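Long-range contact in uncharacterized protein (Mycobacterium tuberculosis, PDB 4Q6U), which is of unknown function but, built from one GAF-like and two PAS-like domains, probably acts as a sensor protein: residues T53-L65 against R77-V91. Numbering follows the deposited sequence.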
# COMPACT_ATOMS: atom_id res chain seq x y z
N THR B 53 14.84 21.38 -32.14
CA THR B 53 15.16 21.11 -33.53
C THR B 53 15.95 19.81 -33.68
O THR B 53 15.69 19.02 -34.59
CB THR B 53 15.95 22.28 -34.15
OG1 THR B 53 15.14 23.46 -34.12
CG2 THR B 53 16.34 21.98 -35.59
N ALA B 54 16.90 19.58 -32.78
CA ALA B 54 17.70 18.37 -32.78
C ALA B 54 16.83 17.12 -32.62
O ALA B 54 17.01 16.13 -33.32
CB ALA B 54 18.75 18.42 -31.68
N ILE B 55 15.90 17.18 -31.68
CA ILE B 55 15.01 16.06 -31.41
C ILE B 55 14.09 15.83 -32.62
O ILE B 55 13.90 14.70 -33.06
CB ILE B 55 14.16 16.29 -30.14
CG1 ILE B 55 15.07 16.38 -28.90
CG2 ILE B 55 13.13 15.18 -29.94
CD1 ILE B 55 14.34 16.80 -27.64
N ALA B 56 13.54 16.92 -33.15
CA ALA B 56 12.61 16.86 -34.26
C ALA B 56 13.24 16.19 -35.48
O ALA B 56 12.60 15.39 -36.16
CB ALA B 56 12.11 18.25 -34.62
N GLU B 57 14.50 16.54 -35.75
CA GLU B 57 15.25 15.95 -36.86
C GLU B 57 15.55 14.46 -36.62
O GLU B 57 15.50 13.65 -37.54
CB GLU B 57 16.55 16.72 -37.09
N THR B 58 15.86 14.11 -35.37
CA THR B 58 16.13 12.72 -35.02
C THR B 58 14.91 11.87 -35.26
O THR B 58 15.01 10.72 -35.70
CB THR B 58 16.57 12.59 -33.55
OG1 THR B 58 17.80 13.29 -33.36
CG2 THR B 58 16.76 11.13 -33.17
N LEU B 59 13.73 12.43 -34.99
CA LEU B 59 12.48 11.74 -35.28
C LEU B 59 12.33 11.55 -36.79
O LEU B 59 11.96 10.49 -37.26
CB LEU B 59 11.29 12.52 -34.72
CG LEU B 59 11.20 12.60 -33.19
CD1 LEU B 59 9.88 13.21 -32.76
CD2 LEU B 59 11.38 11.22 -32.60
N GLN B 60 12.64 12.60 -37.54
CA GLN B 60 12.57 12.60 -39.00
C GLN B 60 13.44 11.54 -39.66
O GLN B 60 13.00 10.80 -40.54
CB GLN B 60 13.00 13.97 -39.54
CG GLN B 60 11.89 14.88 -40.00
CD GLN B 60 12.45 16.19 -40.52
OE1 GLN B 60 13.63 16.49 -40.31
NE2 GLN B 60 11.63 16.97 -41.20
N THR B 61 14.70 11.51 -39.24
CA THR B 61 15.74 10.77 -39.92
C THR B 61 15.98 9.38 -39.38
O THR B 61 16.59 8.55 -40.05
CB THR B 61 17.08 11.52 -39.85
OG1 THR B 61 17.48 11.65 -38.48
CG2 THR B 61 16.94 12.91 -40.48
N GLY B 62 15.53 9.14 -38.14
CA GLY B 62 15.77 7.88 -37.46
C GLY B 62 17.24 7.67 -37.14
O GLY B 62 17.68 6.56 -36.82
N GLN B 63 18.00 8.76 -37.20
CA GLN B 63 19.45 8.70 -37.09
C GLN B 63 19.99 9.36 -35.82
O GLN B 63 19.38 10.27 -35.28
CB GLN B 63 20.08 9.36 -38.32
CG GLN B 63 19.88 8.58 -39.60
CD GLN B 63 20.84 7.41 -39.70
OE1 GLN B 63 22.05 7.61 -39.79
NE2 GLN B 63 20.31 6.19 -39.67
N SER B 64 21.15 8.88 -35.37
CA SER B 64 21.94 9.60 -34.39
C SER B 64 22.45 10.88 -35.05
O SER B 64 22.95 10.84 -36.16
CB SER B 64 23.10 8.74 -33.90
OG SER B 64 22.64 7.53 -33.34
N LEU B 65 22.29 12.01 -34.37
CA LEU B 65 22.71 13.28 -34.95
C LEU B 65 23.72 14.02 -34.09
O LEU B 65 23.74 13.85 -32.86
CB LEU B 65 21.51 14.19 -35.19
CG LEU B 65 20.49 13.73 -36.23
CD1 LEU B 65 19.31 14.68 -36.27
CD2 LEU B 65 21.15 13.62 -37.59
N ARG B 77 23.78 16.43 -29.05
CA ARG B 77 23.88 15.07 -29.56
C ARG B 77 22.63 14.30 -29.23
O ARG B 77 22.13 14.35 -28.10
CB ARG B 77 25.13 14.38 -29.00
CG ARG B 77 26.39 15.19 -29.23
CD ARG B 77 27.62 14.39 -28.87
NE ARG B 77 27.60 13.07 -29.48
CZ ARG B 77 28.68 12.38 -29.82
NH1 ARG B 77 29.88 12.91 -29.63
NH2 ARG B 77 28.56 11.18 -30.38
N THR B 78 22.10 13.61 -30.22
CA THR B 78 20.88 12.85 -30.04
C THR B 78 21.05 11.38 -30.44
O THR B 78 21.74 11.06 -31.41
CB THR B 78 19.70 13.46 -30.83
OG1 THR B 78 20.09 13.64 -32.20
CG2 THR B 78 19.29 14.80 -30.24
N GLU B 79 20.41 10.51 -29.67
CA GLU B 79 20.42 9.08 -29.89
C GLU B 79 18.98 8.60 -29.93
O GLU B 79 18.26 8.73 -28.93
CB GLU B 79 21.18 8.36 -28.77
CG GLU B 79 22.65 8.67 -28.72
CD GLU B 79 23.39 8.19 -29.94
OE1 GLU B 79 23.01 7.13 -30.48
OE2 GLU B 79 24.33 8.87 -30.37
N PRO B 80 18.55 8.07 -31.08
CA PRO B 80 17.19 7.52 -31.18
C PRO B 80 17.02 6.29 -30.30
O PRO B 80 17.97 5.54 -30.11
CB PRO B 80 17.08 7.16 -32.67
CG PRO B 80 18.47 6.87 -33.07
CD PRO B 80 19.29 7.91 -32.34
N VAL B 81 15.82 6.10 -29.76
CA VAL B 81 15.49 4.85 -29.10
C VAL B 81 14.42 4.18 -29.95
O VAL B 81 13.25 4.60 -29.94
CB VAL B 81 14.98 5.05 -27.67
CG1 VAL B 81 14.90 3.71 -26.96
CG2 VAL B 81 15.90 5.99 -26.91
N ILE B 82 14.82 3.16 -30.70
CA ILE B 82 13.94 2.59 -31.71
C ILE B 82 13.61 1.15 -31.39
O ILE B 82 14.50 0.32 -31.22
CB ILE B 82 14.58 2.70 -33.10
CG1 ILE B 82 14.96 4.16 -33.38
CG2 ILE B 82 13.62 2.17 -34.15
CD1 ILE B 82 15.66 4.38 -34.71
N MSE B 83 12.31 0.88 -31.28
CA MSE B 83 11.78 -0.45 -31.00
C MSE B 83 12.07 -1.35 -32.19
O MSE B 83 12.22 -0.86 -33.30
CB MSE B 83 10.28 -0.37 -30.72
CG MSE B 83 9.63 -1.69 -30.36
SE MSE B 83 10.58 -2.52 -28.89
CE MSE B 83 9.63 -4.26 -28.85
N THR B 84 12.14 -2.66 -31.98
CA THR B 84 12.52 -3.53 -33.09
C THR B 84 11.46 -3.65 -34.19
O THR B 84 11.69 -4.30 -35.21
CB THR B 84 12.89 -4.94 -32.59
OG1 THR B 84 11.91 -5.40 -31.66
CG2 THR B 84 14.27 -4.91 -31.92
N ASP B 85 10.31 -3.01 -34.01
CA ASP B 85 9.35 -2.91 -35.11
C ASP B 85 9.59 -1.64 -35.95
O ASP B 85 8.80 -1.32 -36.83
CB ASP B 85 7.90 -2.94 -34.59
CG ASP B 85 7.65 -1.93 -33.49
OD1 ASP B 85 8.44 -0.98 -33.36
OD2 ASP B 85 6.65 -2.10 -32.74
N GLY B 86 10.66 -0.92 -35.64
CA GLY B 86 11.02 0.29 -36.37
C GLY B 86 10.48 1.58 -35.78
O GLY B 86 10.78 2.67 -36.27
N ARG B 87 9.67 1.46 -34.72
CA ARG B 87 9.01 2.62 -34.11
C ARG B 87 9.90 3.35 -33.12
O ARG B 87 10.53 2.74 -32.26
CB ARG B 87 7.73 2.19 -33.40
CG ARG B 87 6.66 1.64 -34.34
CD ARG B 87 6.06 2.75 -35.19
NE ARG B 87 5.61 3.86 -34.36
CZ ARG B 87 4.43 3.90 -33.73
NH1 ARG B 87 3.58 2.88 -33.84
NH2 ARG B 87 4.11 4.96 -33.00
N MSE B 88 9.93 4.66 -33.25
CA MSE B 88 10.72 5.50 -32.35
C MSE B 88 9.97 5.71 -31.04
O MSE B 88 8.89 6.29 -31.04
CB MSE B 88 11.01 6.84 -33.01
CG MSE B 88 11.83 7.77 -32.17
SE MSE B 88 13.65 7.92 -32.80
CE MSE B 88 13.32 7.96 -34.72
N HIS B 89 10.54 5.22 -29.94
CA HIS B 89 9.91 5.39 -28.63
C HIS B 89 10.39 6.64 -27.93
O HIS B 89 9.69 7.21 -27.07
CB HIS B 89 10.18 4.17 -27.74
CG HIS B 89 9.33 2.99 -28.07
ND1 HIS B 89 9.00 2.03 -27.13
CD2 HIS B 89 8.74 2.60 -29.22
CE1 HIS B 89 8.25 1.11 -27.69
NE2 HIS B 89 8.07 1.43 -28.96
N GLY B 90 11.60 7.06 -28.25
CA GLY B 90 12.17 8.22 -27.62
C GLY B 90 13.49 8.63 -28.22
O GLY B 90 13.99 8.01 -29.16
N VAL B 91 14.06 9.70 -27.65
CA VAL B 91 15.34 10.24 -28.07
C VAL B 91 16.13 10.60 -26.81
O VAL B 91 15.59 11.19 -25.88
CB VAL B 91 15.18 11.50 -28.96
CG1 VAL B 91 16.53 12.16 -29.25
CG2 VAL B 91 14.45 11.16 -30.25
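Two backbone hydrogen bonds join L65 to T78 as an antiparallel hydrogen-bonded pair: T78 N to L65 O at 3.1 Å, nearly straight at 170°, and L65 N to T78 O, which is less straight. The L65 and T78 side chains are neighbours on the same face of the sheet.

The hydroxyls T58 OG1 and T78 OG1 approach to 2.6 Å as the two threonine side chains run antiparallel past one another. T58 OG1 donates to A54 O, which T58 N reaches from the other face of the carbonyl plane, so the threonine is tied back to its own helix. S64 OG donates to E79 OE1 at 2.9 Å from above the carboxylate plane; E79 bends at chi2 (-65°), which brings its end back toward S64.

The apolar part lies under helix 53-61. T58 CG2, anti to the backbone N, meets V91 CG2 tip to tip at 3.7 Å, while P80 lies across the T58 side chain, its CB near CG2. L59 CD2 rests on selenomethionine M88 CG at 3.5 Å, and the bent M88 chain carries CE to 3.7 Å from G62 CA, where positive phi ends the helix.

Running at 34° to strand 77-82 with axes 8.7 Å apart, the helix packs on one face of an antiparallel sheet and then turns back into strand 65-69, outermost in the sheet within this chain, an arrangement consistent with a GAF-like N-terminal domain.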